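Side-chain contacts in ENT (Trypanosoma brucei brucei, PDB 5ZX1), which is of unknown function but contains an ENT domain, a compact helical module associated with transcription that probably mediates protein-protein interactions: residues L48-C53 / V93-V98; E40-Y45 / T79-A84. One frame throughout, in Å; residues are numbered along the deposited sequence.

Contact 1: residues L48-C53 / V93-V98; sequences LCRVLC and VLVTSV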
ATOM      1  N   LEU A  48       1.111  -1.597  -1.126  1.00 59.33           N
ATOM      2  CA  LEU A  48      -0.336  -1.623  -1.302  1.00 58.89           C
ATOM      3  C   LEU A  48      -0.967  -0.276  -0.986  1.00 57.22           C
ATOM      4  O   LEU A  48      -1.841   0.195  -1.709  1.00 56.04           O
ATOM      5  CB  LEU A  48      -0.961  -2.692  -0.410  1.00 65.27           C
ATOM      6  CG  LEU A  48      -1.659  -3.879  -1.062  1.00 70.34           C
ATOM      7  CD1 LEU A  48      -2.531  -4.532  -0.013  1.00 72.47           C
ATOM      8  CD2 LEU A  48      -2.488  -3.435  -2.244  1.00 63.50           C
ATOM      9  N   CYS A  49      -0.550   0.331   0.117  1.00 58.13           N
ATOM     10  CA  CYS A  49      -1.040   1.664   0.454  1.00 58.09           C
ATOM     11  C   CYS A  49      -0.689   2.709  -0.618  1.00 59.88           C
ATOM     12  O   CYS A  49      -1.534   3.495  -1.030  1.00 60.29           O
ATOM     13  CB  CYS A  49      -0.473   2.096   1.802  1.00 58.47           C
ATOM     14  SG  CYS A  49      -1.220   1.224   3.187  1.00 64.51           S
ATOM     15  N   ARG A  50       0.560   2.710  -1.070  1.00 62.25           N
ATOM     16  CA  ARG A  50       1.042   3.760  -1.967  1.00 63.82           C
ATOM     17  C   ARG A  50       0.254   3.735  -3.260  1.00 64.52           C
ATOM     18  O   ARG A  50      -0.339   4.736  -3.693  1.00 64.08           O
ATOM     19  CB  ARG A  50       2.537   3.589  -2.253  1.00 64.02           C
ATOM     20  CG  ARG A  50       3.383   3.558  -0.999  1.00 68.98           C
ATOM     21  CD  ARG A  50       4.693   2.827  -1.226  1.00 67.59           C
ATOM     22  NE  ARG A  50       5.360   3.325  -2.417  1.00 68.66           N
ATOM     23  CZ  ARG A  50       5.995   4.490  -2.497  1.00 75.93           C
ATOM     24  NH1 ARG A  50       6.054   5.311  -1.455  1.00 71.77           N
ATOM     25  NH2 ARG A  50       6.554   4.837  -3.643  1.00 65.13           N
ATOM     26  N   VAL A  51       0.241   2.556  -3.851  1.00 56.34           N
ATOM     27  CA  VAL A  51      -0.429   2.306  -5.097  1.00 58.73           C
ATOM     28  C   VAL A  51      -1.948   2.567  -5.038  1.00 62.28           C
ATOM     29  O   VAL A  51      -2.517   3.159  -5.953  1.00 65.14           O
ATOM     30  CB  VAL A  51      -0.098   0.865  -5.519  1.00 58.06           C
ATOM     31  CG1 VAL A  51      -1.174   0.286  -6.339  1.00 63.70           C
ATOM     32  CG2 VAL A  51       1.210   0.840  -6.261  1.00 59.69           C
ATOM     33  N   LEU A  52      -2.620   2.154  -3.975  1.00 61.50           N
ATOM     34  CA  LEU A  52      -4.049   2.445  -3.898  1.00 62.42           C
ATOM     35  C   LEU A  52      -4.279   3.953  -3.741  1.00 64.27           C
ATOM     36  O   LEU A  52      -5.313   4.486  -4.166  1.00 61.89           O
ATOM     37  CB  LEU A  52      -4.708   1.675  -2.750  1.00 60.04           C
ATOM     38  CG  LEU A  52      -4.824   0.176  -3.022  1.00 60.63           C
ATOM     39  CD1 LEU A  52      -5.772  -0.523  -2.046  1.00 58.67           C
ATOM     40  CD2 LEU A  52      -5.230  -0.075  -4.469  1.00 58.51           C
ATOM     41  N   CYS A  53      -3.306   4.645  -3.157  1.00 60.80           N
ATOM     42  CA  CYS A  53      -3.392   6.096  -3.046  1.00 68.52           C
ATOM     43  C   CYS A  53      -3.041   6.796  -4.366  1.00 66.38           C
ATOM     44  O   CYS A  53      -3.515   7.897  -4.634  1.00 70.38           O
ATOM     45  CB  CYS A  53      -2.479   6.595  -1.934  1.00 59.87           C
ATOM     46  SG  CYS A  53      -3.019   6.106  -0.320  1.00 69.76           S
ATOM     47  N   VAL A  93       5.667  11.919  -1.715  1.00 71.72           N
ATOM     48  CA  VAL A  93       5.710  12.858  -2.852  1.00 74.83           C
ATOM     49  C   VAL A  93       5.477  12.196  -4.216  1.00 68.70           C
ATOM     50  O   VAL A  93       4.767  12.735  -5.067  1.00 66.26           O
ATOM     51  CB  VAL A  93       7.047  13.620  -2.883  1.00 70.72           C
ATOM     52  CG1 VAL A  93       7.014  14.671  -3.982  1.00 67.49           C
ATOM     53  CG2 VAL A  93       7.325  14.263  -1.532  1.00 68.16           C
ATOM     54  N   LEU A  94       6.097  11.047  -4.440  1.00 68.11           N
ATOM     55  CA  LEU A  94       5.837  10.312  -5.672  1.00 66.74           C
ATOM     56  C   LEU A  94       4.336   9.979  -5.735  1.00 71.65           C
ATOM     57  O   LEU A  94       3.680  10.269  -6.736  1.00 71.88           O
ATOM     58  CB  LEU A  94       6.700   9.051  -5.740  1.00 67.65           C
ATOM     59  CG  LEU A  94       6.572   8.176  -6.993  1.00 66.16           C
ATOM     60  CD1 LEU A  94       6.789   8.985  -8.256  1.00 64.88           C
ATOM     61  CD2 LEU A  94       7.553   7.027  -6.935  1.00 66.97           C
ATOM     62  N   VAL A  95       3.786   9.444  -4.642  1.00 72.40           N
ATOM     63  CA  VAL A  95       2.381   9.028  -4.611  1.00 70.19           C
ATOM     64  C   VAL A  95       1.470  10.193  -4.974  1.00 69.81           C
ATOM     65  O   VAL A  95       0.664  10.097  -5.907  1.00 63.15           O
ATOM     66  CB  VAL A  95       1.968   8.431  -3.226  1.00 68.75           C
ATOM     67  CG1 VAL A  95       0.494   8.090  -3.219  1.00 63.52           C
ATOM     68  CG2 VAL A  95       2.788   7.183  -2.883  1.00 67.90           C
ATOM     69  N   THR A  96       1.598  11.298  -4.244  1.00 67.86           N
ATOM     70  CA  THR A  96       0.753  12.456  -4.521  1.00 68.86           C
ATOM     71  C   THR A  96       0.982  13.033  -5.940  1.00 70.91           C
ATOM     72  O   THR A  96       0.026  13.455  -6.594  1.00 73.93           O
ATOM     73  CB  THR A  96       0.958  13.574  -3.461  1.00 70.25           C
ATOM     74  OG1 THR A  96       2.329  13.973  -3.441  1.00 74.77           O
ATOM     75  CG2 THR A  96       0.598  13.071  -2.083  1.00 73.36           C
ATOM     76  N   SER A  97       2.223  13.049  -6.433  1.00 71.57           N
ATOM     77  CA  SER A  97       2.468  13.532  -7.802  1.00 71.80           C
ATOM     78  C   SER A  97       1.771  12.676  -8.858  1.00 72.73           C
ATOM     79  O   SER A  97       1.239  13.195  -9.843  1.00 76.07           O
ATOM     80  CB  SER A  97       3.955  13.576  -8.106  1.00 66.76           C
ATOM     81  OG  SER A  97       4.653  14.113  -7.011  1.00 75.62           O
ATOM     82  N   VAL A  98       1.785  11.364  -8.658  1.00 74.35           N
ATOM     83  CA  VAL A  98       1.112  10.454  -9.582  1.00 75.25           C
ATOM     84  C   VAL A  98      -0.401  10.648  -9.533  1.00 72.35           C
ATOM     85  O   VAL A  98      -1.080  10.591 -10.562  1.00 72.34           O
ATOM     86  CB  VAL A  98       1.473   8.998  -9.280  1.00 74.99           C
ATOM     87  CG1 VAL A  98       0.722   8.047 -10.225  1.00 66.68           C
ATOM     88  CG2 VAL A  98       2.977   8.806  -9.381  1.00 64.61           C
TER

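Contact 2: residues E40-Y45 / T79-A84; sequences EELCSY and TERAEA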
ATOM      1  N   GLU A  40       8.729  -9.002   4.226  1.00 65.19           N
ATOM      2  CA  GLU A  40       7.983  -8.993   2.979  1.00 68.29           C
ATOM      3  C   GLU A  40       6.510  -8.660   3.221  1.00 63.47           C
ATOM      4  O   GLU A  40       5.919  -7.882   2.475  1.00 59.54           O
ATOM      5  CB  GLU A  40       8.131 -10.321   2.265  1.00 59.56           C
ATOM      6  CG  GLU A  40       9.521 -10.495   1.709  1.00 68.61           C
ATOM      7  CD  GLU A  40       9.543 -11.292   0.416  1.00 71.09           C
ATOM      8  OE1 GLU A  40       8.467 -11.445  -0.197  1.00 73.86           O
ATOM      9  OE2 GLU A  40      10.632 -11.760   0.012  1.00 75.33           O
ATOM     10  N   GLU A  41       5.929  -9.240   4.264  1.00 62.69           N
ATOM     11  CA  GLU A  41       4.583  -8.877   4.667  1.00 63.39           C
ATOM     12  C   GLU A  41       4.453  -7.364   4.768  1.00 62.51           C
ATOM     13  O   GLU A  41       3.525  -6.769   4.199  1.00 61.66           O
ATOM     14  CB  GLU A  41       4.209  -9.519   6.001  1.00 59.40           C
ATOM     15  CG  GLU A  41       3.990 -11.009   5.932  1.00 58.81           C
ATOM     16  CD  GLU A  41       3.555 -11.575   7.271  1.00 63.52           C
ATOM     17  OE1 GLU A  41       2.483 -12.214   7.339  1.00 67.52           O
ATOM     18  OE2 GLU A  41       4.266 -11.359   8.277  1.00 70.57           O
ATOM     19  N   LEU A  42       5.390  -6.731   5.462  1.00 61.87           N
ATOM     20  CA  LEU A  42       5.268  -5.294   5.667  1.00 71.38           C
ATOM     21  C   LEU A  42       5.584  -4.522   4.395  1.00 68.42           C
ATOM     22  O   LEU A  42       5.024  -3.456   4.150  1.00 63.53           O
ATOM     23  CB  LEU A  42       6.158  -4.811   6.815  1.00 64.71           C
ATOM     24  CG  LEU A  42       5.800  -5.405   8.184  1.00 78.56           C
ATOM     25  CD1 LEU A  42       6.887  -6.334   8.701  1.00 74.87           C
ATOM     26  CD2 LEU A  42       5.519  -4.324   9.203  1.00 80.12           C
ATOM     27  N   CYS A  43       6.462  -5.060   3.569  1.00 65.33           N
ATOM     28  CA  CYS A  43       6.736  -4.367   2.326  1.00 68.28           C
ATOM     29  C   CYS A  43       5.511  -4.456   1.448  1.00 65.79           C
ATOM     30  O   CYS A  43       5.125  -3.472   0.814  1.00 60.29           O
ATOM     31  CB  CYS A  43       7.950  -4.942   1.613  1.00 67.85           C
ATOM     32  SG  CYS A  43       9.457  -4.160   2.163  1.00 87.68           S
ATOM     33  N   SER A  44       4.888  -5.632   1.420  1.00 66.87           N
ATOM     34  CA  SER A  44       3.753  -5.831   0.533  1.00 66.70           C
ATOM     35  C   SER A  44       2.593  -4.931   0.961  1.00 64.17           C
ATOM     36  O   SER A  44       1.896  -4.373   0.109  1.00 63.78           O
ATOM     37  CB  SER A  44       3.329  -7.295   0.492  1.00 62.34           C
ATOM     38  OG  SER A  44       2.248  -7.566   1.356  1.00 72.86           O
ATOM     39  N   TYR A  45       2.404  -4.743   2.264  1.00 63.91           N
ATOM     40  CA  TYR A  45       1.366  -3.813   2.706  1.00 61.81           C
ATOM     41  C   TYR A  45       1.713  -2.371   2.300  1.00 63.93           C
ATOM     42  O   TYR A  45       0.845  -1.613   1.847  1.00 65.63           O
ATOM     43  CB  TYR A  45       1.136  -3.901   4.219  1.00 58.56           C
ATOM     44  CG  TYR A  45      -0.177  -3.257   4.638  1.00 63.17           C
ATOM     45  CD1 TYR A  45      -1.386  -3.909   4.423  1.00 60.68           C
ATOM     46  CD2 TYR A  45      -0.206  -2.001   5.231  1.00 63.21           C
ATOM     47  CE1 TYR A  45      -2.575  -3.342   4.776  1.00 60.31           C
ATOM     48  CE2 TYR A  45      -1.411  -1.409   5.605  1.00 62.97           C
ATOM     49  CZ  TYR A  45      -2.594  -2.095   5.370  1.00 64.45           C
ATOM     50  OH  TYR A  45      -3.806  -1.546   5.717  1.00 58.69           O
ATOM     51  N   THR A  79      -2.844  -2.535  13.822  1.00 78.00           N
ATOM     52  CA  THR A  79      -3.460  -1.432  13.090  1.00 82.03           C
ATOM     53  C   THR A  79      -2.629  -0.145  13.212  1.00 81.64           C
ATOM     54  O   THR A  79      -2.610   0.665  12.290  1.00 82.32           O
ATOM     55  CB  THR A  79      -4.914  -1.172  13.553  1.00 81.85           C
ATOM     56  OG1 THR A  79      -4.948  -0.975  14.972  1.00 88.17           O
ATOM     57  CG2 THR A  79      -5.801  -2.355  13.180  1.00 75.85           C
ATOM     58  N   GLU A  80      -1.917   0.025  14.321  1.00 80.39           N
ATOM     59  CA  GLU A  80      -1.078   1.211  14.494  1.00 79.21           C
ATOM     60  C   GLU A  80      -0.008   1.272  13.416  1.00 76.19           C
ATOM     61  O   GLU A  80       0.270   2.334  12.862  1.00 75.10           O
ATOM     62  CB  GLU A  80      -0.426   1.230  15.877  1.00 81.03           C
ATOM     63  CG  GLU A  80      -1.353   1.723  16.972  1.00 93.32           C
ATOM     64  CD  GLU A  80      -1.839   0.602  17.876  1.00100.49           C
ATOM     65  OE1 GLU A  80      -0.985  -0.161  18.373  1.00100.36           O
ATOM     66  OE2 GLU A  80      -3.073   0.479  18.077  1.00106.50           O
ATOM     67  N   ARG A  81       0.592   0.130  13.119  1.00 72.58           N
ATOM     68  CA  ARG A  81       1.562   0.081  12.046  1.00 71.56           C
ATOM     69  C   ARG A  81       0.856   0.248  10.711  1.00 75.67           C
ATOM     70  O   ARG A  81       1.363   0.906   9.801  1.00 78.24           O
ATOM     71  CB  ARG A  81       2.340  -1.232  12.071  1.00 79.26           C
ATOM     72  CG  ARG A  81       3.426  -1.307  11.014  1.00 83.11           C
ATOM     73  CD  ARG A  81       4.367  -0.112  11.119  1.00 87.11           C
ATOM     74  NE  ARG A  81       5.205   0.024   9.932  1.00 89.62           N
ATOM     75  CZ  ARG A  81       6.307  -0.691   9.718  1.00 94.71           C
ATOM     76  NH1 ARG A  81       6.699  -1.595  10.611  1.00 83.01           N
ATOM     77  NH2 ARG A  81       7.019  -0.505   8.611  1.00 95.52           N
ATOM     78  N   ALA A  82      -0.323  -0.347  10.596  1.00 73.82           N
ATOM     79  CA  ALA A  82      -1.037  -0.332   9.335  1.00 66.89           C
ATOM     80  C   ALA A  82      -1.521   1.073   9.004  1.00 70.79           C
ATOM     81  O   ALA A  82      -1.436   1.504   7.853  1.00 67.05           O
ATOM     82  CB  ALA A  82      -2.187  -1.295   9.380  1.00 68.45           C
ATOM     83  N   GLU A  83      -2.024   1.791  10.007  1.00 67.99           N
ATOM     84  CA  GLU A  83      -2.413   3.182   9.808  1.00 71.18           C
ATOM     85  C   GLU A  83      -1.185   4.030   9.503  1.00 72.37           C
ATOM     86  O   GLU A  83      -1.270   5.025   8.786  1.00 73.64           O
ATOM     87  CB  GLU A  83      -3.155   3.752  11.033  1.00 71.38           C
ATOM     88  CG  GLU A  83      -4.381   2.963  11.488  1.00 78.25           C
ATOM     89  CD  GLU A  83      -4.897   3.406  12.857  1.00 85.11           C
ATOM     90  OE1 GLU A  83      -4.074   3.562  13.782  1.00 83.84           O
ATOM     91  OE2 GLU A  83      -6.130   3.568  13.014  1.00 87.01           O
ATOM     92  N   ALA A  84      -0.044   3.634  10.058  1.00 75.25           N
ATOM     93  CA  ALA A  84       1.204   4.346   9.821  1.00 69.02           C
ATOM     94  C   ALA A  84       1.570   4.288   8.343  1.00 73.98           C
ATOM     95  O   ALA A  84       1.809   5.321   7.719  1.00 72.68           O
ATOM     96  CB  ALA A  84       2.321   3.767  10.675  1.00 72.66           C
TER
HETATM   97  O   HOH W   1      -3.873   0.809   6.435  1.00 62.19           O

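Contact 1: residues L48-C53 / V93-V98
The guanidinium of Arg50 meets Val95 over one face and Leu94 at its edge. Val95 CG2 stands 4.0 Å above the plane, displaced toward the rim of the group, whereas Leu94 CD2 lies near the plane, 4.1 Å from Arg50 NH2. A bend at chi3 (50°) in the arginine chain brings the planar group round to these methyls, and the Leu94 and Arg50 side chains cross at about a right angle.

Val95 supplies the largest share of the contact by splitting its two methyls. With CG1 anti to the backbone N (chi1 177°), both branches face helix 30-56: CG1 touches Arg50 O at 3.5 Å and Cys53 CB at 3.6 Å, and CG2 rests on Arg50 CB at 3.7 Å. Such close seating fits the backbone evidence, since the axes of 48-53 and 93-98 approach to 9.2 Å, nearly parallel at 23°, and the CA atoms of Arg50 and Val95 are 6.0 Å apart.

Helix 79-91 borders the same ground, with Leu86 against Cys53 and Ala89 against Arg50, and Met54 also touches Val95. Asp92 accepts a hydrogen bond from Val95 N and forms a long, weak ion pair with Arg50 NH1. No hydrogen bond joins the two segments, so their direct contact is van der Waals, with the arginine's charged end lying near Arg46, a like charge whose effect Asp92 may moderate.

Contact 2: residues E40-Y45 / T79-A84
Tyr45 and Ala82 are the nearest CA pair of the two segments, 7.9 Å apart, a separation that leaves room for side chains between the two helices. This is a helix-helix interface within the all-helical ENT domain, joining the long helix 30-56 to the first turns of helix 79-91.

On one flank, the leucine methyl Leu42 CD2 comes over a face of the Arg81 guanidinium, 3.3 Å from NH1 and 3.8 Å from CZ. The Arg81 chain extends from the backbone, and a bend at chi2 (54°) then turns the guanidinium toward Leu42 CD2; the two side chains cross at about a right angle. The approach is tight, and Leu42 chi2 (113°) departs from a staggered value, so the exact methyl position deserves caution. The charge of Arg81 is met by Glu85, one turn further on, in a salt bridge through NH2.

The other flank is formed by Tyr45, whose ring extends toward helix 79-91 with CG anti to the backbone N (chi1 -164°). Ala82 O comes in near the ring plane, 3.7 Å from Tyr45 CE2, whereas Ala82 CB lies over the rim of a face, 3.9 Å from CE2 and 4.0 Å from OH. The buried tyrosine also touches Leu68 of helix 62-74 and Leu77 of the following loop, and its hydroxyl is hydrogen-bonded to Arg72 NH2. A water in the ring plane completes the bridge between the helices, 2.5 Å from Tyr45 OH and donating to Ala82 O at 2.9 Å.

Both contacts draw on helix 30-56: residues 40-45 serve contact 2 and, just further along, residues 48-53 serve contact 1. Their partners lie on the successive helices 79-91 and 93-101, so the order of the partners along the chain matches the order along the long helix. The contact centres are about 15 Å apart, each about 8 Å from the centre of the chain and on opposite sides of it. Helix 79-91 relates them further, since its Leu86 and Ala89 reach the 48-53 side chains. Each contact sets a methyl over a guanidinium face, the guanidinium coming from helix 30-56 in contact 1 and from helix 79-91 in contact 2.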